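Local coordinates for MEM-A1 (Soil metagenome, PDB 6E0S), which probably hydrolyses beta-lactam antibiotics at a zinc centre, as a subclass B3 metallo-beta-lactamase, at residues I100-L103 with Q104-S107; Q116-K119 with V120-G124. All coordinates share one frame; numbering follows the deposited sequence.

Contact 1: I100-L103 with Q104-S107; sequences ISEL and QRLS
Gln104 N donates to Ile100 O at 2.7 Å in a nearly straight bond (165°), and Arg105 N to Ser101 O and Leu106 N to Glu102 O repeat the alpha-helical i to i+4 pattern. This is helix 100-107 of the metallo-beta-lactamase fold, which follows strand 84-88 and leads into strand 110-114, packing against both. At the flank toward helix 66-76, where Glu102 touches Ala67, Glu102 and Arg105 lie side by side and point the same way. The glutamate bends at chi2 (68°) to turn its carboxylate toward the next turn, while the arginine runs extended through chi1 and chi2 and bends at chi3. The grip is side-on and two-pronged: Arg105 NE meets Glu102 OE1 at 2.9 Å in the guanidinium plane, and Arg105 NH2 meets Glu102 OE2, also at 2.9 Å, somewhat tilted. Both oxygens are met on their syn sides. The planes stand 39° apart, and the two bonds together restrict rotation of both groups. Leu106 CG flanks the pair, 3.7 Å from Glu102 OE2, and its side chain also rests on Ala71 and Arg75 of helix 66-76. On another side of the helix, Gln104 OE1 accepts from a water that also donates to Ser101 O, while Gln104 NE2 bonds to Ala143 O and Ala109 O. Leu103, buried, packs on Ile70 and Ile87. At the last turn the backbone bond from Ser107 N to Leu103 O is weak, but Ser107 OG, also hydrogen-bonded with Ala109 N, donates to that same Leu103 O at 2.8 Å.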
# COMPACT_ATOMS: atom_id res chain seq x y z
N ILE A 100 -9.15 4.39 -6.70
CA ILE A 100 -8.25 4.35 -7.85
C ILE A 100 -8.98 4.73 -9.14
O ILE A 100 -8.43 5.44 -9.99
CB ILE A 100 -7.58 2.98 -7.95
CG1 ILE A 100 -6.56 2.84 -6.82
CG2 ILE A 100 -6.98 2.79 -9.39
CD1 ILE A 100 -5.75 1.55 -6.86
N SER A 101 -10.21 4.27 -9.32
CA SER A 101 -10.95 4.57 -10.54
C SER A 101 -11.07 6.08 -10.78
O SER A 101 -10.83 6.57 -11.89
CB SER A 101 -12.32 3.89 -10.45
OG SER A 101 -13.33 4.60 -11.08
N GLU A 102 -11.37 6.85 -9.73
CA GLU A 102 -11.51 8.29 -9.89
C GLU A 102 -10.16 8.96 -10.14
O GLU A 102 -10.05 9.88 -10.97
CB GLU A 102 -12.19 8.88 -8.67
CG GLU A 102 -12.09 10.41 -8.52
CD GLU A 102 -12.89 11.18 -9.57
OE1 GLU A 102 -13.66 10.57 -10.34
OE2 GLU A 102 -12.74 12.43 -9.62
N LEU A 103 -9.13 8.53 -9.43
CA LEU A 103 -7.80 9.10 -9.63
C LEU A 103 -7.29 8.77 -11.03
O LEU A 103 -6.64 9.59 -11.67
CB LEU A 103 -6.84 8.61 -8.54
CG LEU A 103 -7.04 9.35 -7.22
CD1 LEU A 103 -6.48 8.55 -6.06
CD2 LEU A 103 -6.37 10.74 -7.22
N GLN A 104 -7.59 7.57 -11.51
CA GLN A 104 -7.27 7.26 -12.91
C GLN A 104 -8.06 8.14 -13.88
O GLN A 104 -7.52 8.57 -14.90
CB GLN A 104 -7.53 5.79 -13.20
CG GLN A 104 -7.23 5.43 -14.63
CD GLN A 104 -7.73 4.08 -14.99
OE1 GLN A 104 -8.93 3.82 -14.86
NE2 GLN A 104 -6.83 3.19 -15.43
N ARG A 105 -9.33 8.43 -13.56
CA ARG A 105 -10.13 9.31 -14.43
C ARG A 105 -9.52 10.71 -14.52
O ARG A 105 -9.55 11.35 -15.59
CB ARG A 105 -11.58 9.39 -13.91
CG ARG A 105 -12.47 10.26 -14.80
CD ARG A 105 -13.82 10.56 -14.15
NE ARG A 105 -13.72 11.50 -13.04
CZ ARG A 105 -13.64 12.82 -13.20
NH1 ARG A 105 -13.64 13.33 -14.43
NH2 ARG A 105 -13.55 13.64 -12.15
N LEU A 106 -9.01 11.23 -13.39
CA LEU A 106 -8.44 12.57 -13.36
C LEU A 106 -7.10 12.64 -14.10
O LEU A 106 -6.74 13.70 -14.62
CB LEU A 106 -8.25 13.03 -11.91
CG LEU A 106 -9.51 13.31 -11.08
CD1 LEU A 106 -9.16 13.52 -9.59
CD2 LEU A 106 -10.25 14.52 -11.61
N SER A 107 -6.35 11.55 -14.12
CA SER A 107 -4.95 11.56 -14.54
C SER A 107 -4.70 10.97 -15.92
O SER A 107 -3.76 11.40 -16.59
CB SER A 107 -4.09 10.78 -13.53
OG SER A 107 -4.51 9.43 -13.44
O HOH W 1 -11.08 5.17 -14.25

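Contact 2: Q116-K119 with V120-G124; sequences QGEK and VLRSG
Glu118 and Arg122, one turn apart, both swing CG opposite the backbone nitrogen (chi1 -165° and -151°), and a bend at chi2 of Glu118 folds its carboxylate back toward the arginine. The two chains meet at an angle, with the carboxylate and guanidinium planes 70° apart. Glu118 OE2 comes over one face of the guanidinium, 3.3 Å from Arg122 NE, and lies equally close to the aliphatic Arg122 CD. No N-H points at this oxygen, so the attraction is one of charge alone. Glu118 also has a second conformer, which makes even this link doubtful as a constant feature.

Beneath the side chains the helix is regular: Leu121 N donates to Gly117 O at 3.0 Å, and Arg122 N to Glu118 O at 2.9 Å. Leu121 CG sits against the same Gly117 O, at 3.3 Å, while the rest of its side chain turns inward onto Val111 and Ala113 of the preceding strand and onto Asn89 and Glu92. Val120, buried as well, touches Glu92 and Met139. In the first turn Lys119 NZ donates to Gln116 OE1 from above the plane of the side-chain amide, though this bond is too short to trust in detail.

The helix ends at a glycine of positive phi. Ser123 N still bonds to Lys119 O, a long 3.3 Å, whereas Ser123 OG has its main partner in Gln125 N. Gly124 then leaves helical angles, its N donating to Val120 O at 2.7 Å. Backbone hydrogen bonds pair Leu121 with Val142 and Gly124 with Met139. It is the helix of a beta-alpha-beta unit, strand 110-114, helix 115-123, strand 145-148, in the alpha-beta/beta-alpha metallo-beta-lactamase sandwich.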
# COMPACT_ATOMS: atom_id res chain seq x y z
N GLN A 116 -2.89 -11.34 -9.42
CA GLN A 116 -4.15 -11.58 -8.72
C GLN A 116 -4.88 -10.27 -8.42
O GLN A 116 -6.11 -10.19 -8.54
CB GLN A 116 -3.91 -12.36 -7.42
CG GLN A 116 -3.57 -13.85 -7.66
CD GLN A 116 -4.67 -14.57 -8.42
OE1 GLN A 116 -4.41 -15.24 -9.42
NE2 GLN A 116 -5.91 -14.40 -7.97
N GLY A 117 -4.15 -9.25 -7.99
CA GLY A 117 -4.78 -7.98 -7.68
C GLY A 117 -5.39 -7.32 -8.91
O GLY A 117 -6.48 -6.74 -8.84
N GLU A 118 -4.70 -7.43 -10.05
CA GLU A 118 -5.18 -6.82 -11.28
C GLU A 118 -6.56 -7.35 -11.66
O GLU A 118 -7.39 -6.60 -12.18
CB GLU A 118 -4.18 -7.07 -12.41
CG GLU A 118 -4.40 -6.17 -13.64
CD GLU A 118 -5.39 -6.76 -14.62
OE1 GLU A 118 -5.68 -7.96 -14.52
OE2 GLU A 118 -5.91 -6.01 -15.49
N LYS A 119 -6.82 -8.63 -11.39
CA LYS A 119 -8.10 -9.22 -11.77
C LYS A 119 -9.25 -8.57 -11.03
O LYS A 119 -10.29 -8.28 -11.62
CB LYS A 119 -8.11 -10.72 -11.50
CG LYS A 119 -7.27 -11.50 -12.47
CD LYS A 119 -7.42 -12.99 -12.26
CE LYS A 119 -6.65 -13.44 -11.04
NZ LYS A 119 -6.02 -14.78 -11.28
N VAL A 120 -9.07 -8.33 -9.73
CA VAL A 120 -10.09 -7.66 -8.94
C VAL A 120 -10.23 -6.20 -9.36
O VAL A 120 -11.34 -5.67 -9.42
CB VAL A 120 -9.77 -7.77 -7.44
CG1 VAL A 120 -10.76 -6.91 -6.59
CG2 VAL A 120 -9.87 -9.21 -7.01
N LEU A 121 -9.11 -5.52 -9.60
CA LEU A 121 -9.23 -4.11 -9.98
C LEU A 121 -10.01 -3.97 -11.27
O LEU A 121 -10.83 -3.06 -11.42
CB LEU A 121 -7.85 -3.47 -10.12
CG LEU A 121 -7.00 -3.44 -8.85
CD1 LEU A 121 -5.80 -2.54 -9.02
CD2 LEU A 121 -7.82 -3.01 -7.63
N ARG A 122 -9.75 -4.85 -12.23
CA ARG A 122 -10.40 -4.73 -13.53
C ARG A 122 -11.91 -4.95 -13.43
O ARG A 122 -12.69 -4.29 -14.13
CB ARG A 122 -9.76 -5.73 -14.49
CG ARG A 122 -9.77 -5.33 -15.92
CD ARG A 122 -8.94 -6.30 -16.72
NE ARG A 122 -8.25 -5.67 -17.83
CZ ARG A 122 -7.71 -6.34 -18.84
NH1 ARG A 122 -7.79 -7.67 -18.85
NH2 ARG A 122 -7.09 -5.70 -19.83
N SER A 123 -12.34 -5.91 -12.60
CA SER A 123 -13.76 -6.21 -12.47
C SER A 123 -14.45 -5.43 -11.36
O SER A 123 -15.69 -5.30 -11.39
CB SER A 123 -13.97 -7.70 -12.21
OG SER A 123 -13.55 -8.02 -10.89
N GLY A 124 -13.71 -4.92 -10.39
CA GLY A 124 -14.32 -4.35 -9.22
C GLY A 124 -14.86 -5.37 -8.23
O GLY A 124 -15.38 -4.97 -7.18

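How the contacts relate
Contacts 1 and 2 are successive helices joined by strand 110-114, with centres about 15 Å apart and nearest atoms about 5 Å apart, not touching. Both are partly buried, each with three buried residues and an exposed arginine. Each packs on that strand: buried Ile100 and Leu121, together with Gln104, meet Val111. The acid-arginine pair of contact 1 spans three residues and is directed by two N-H bonds, whereas that of contact 2 spans four and only charge acts. Ser107 OG bonds firmly to Leu103 O, while the hydroxyl of Ser123, before Gly124, has its main partner in Gln125. Neither contact supplies the zinc ligands His91, His93 and His169.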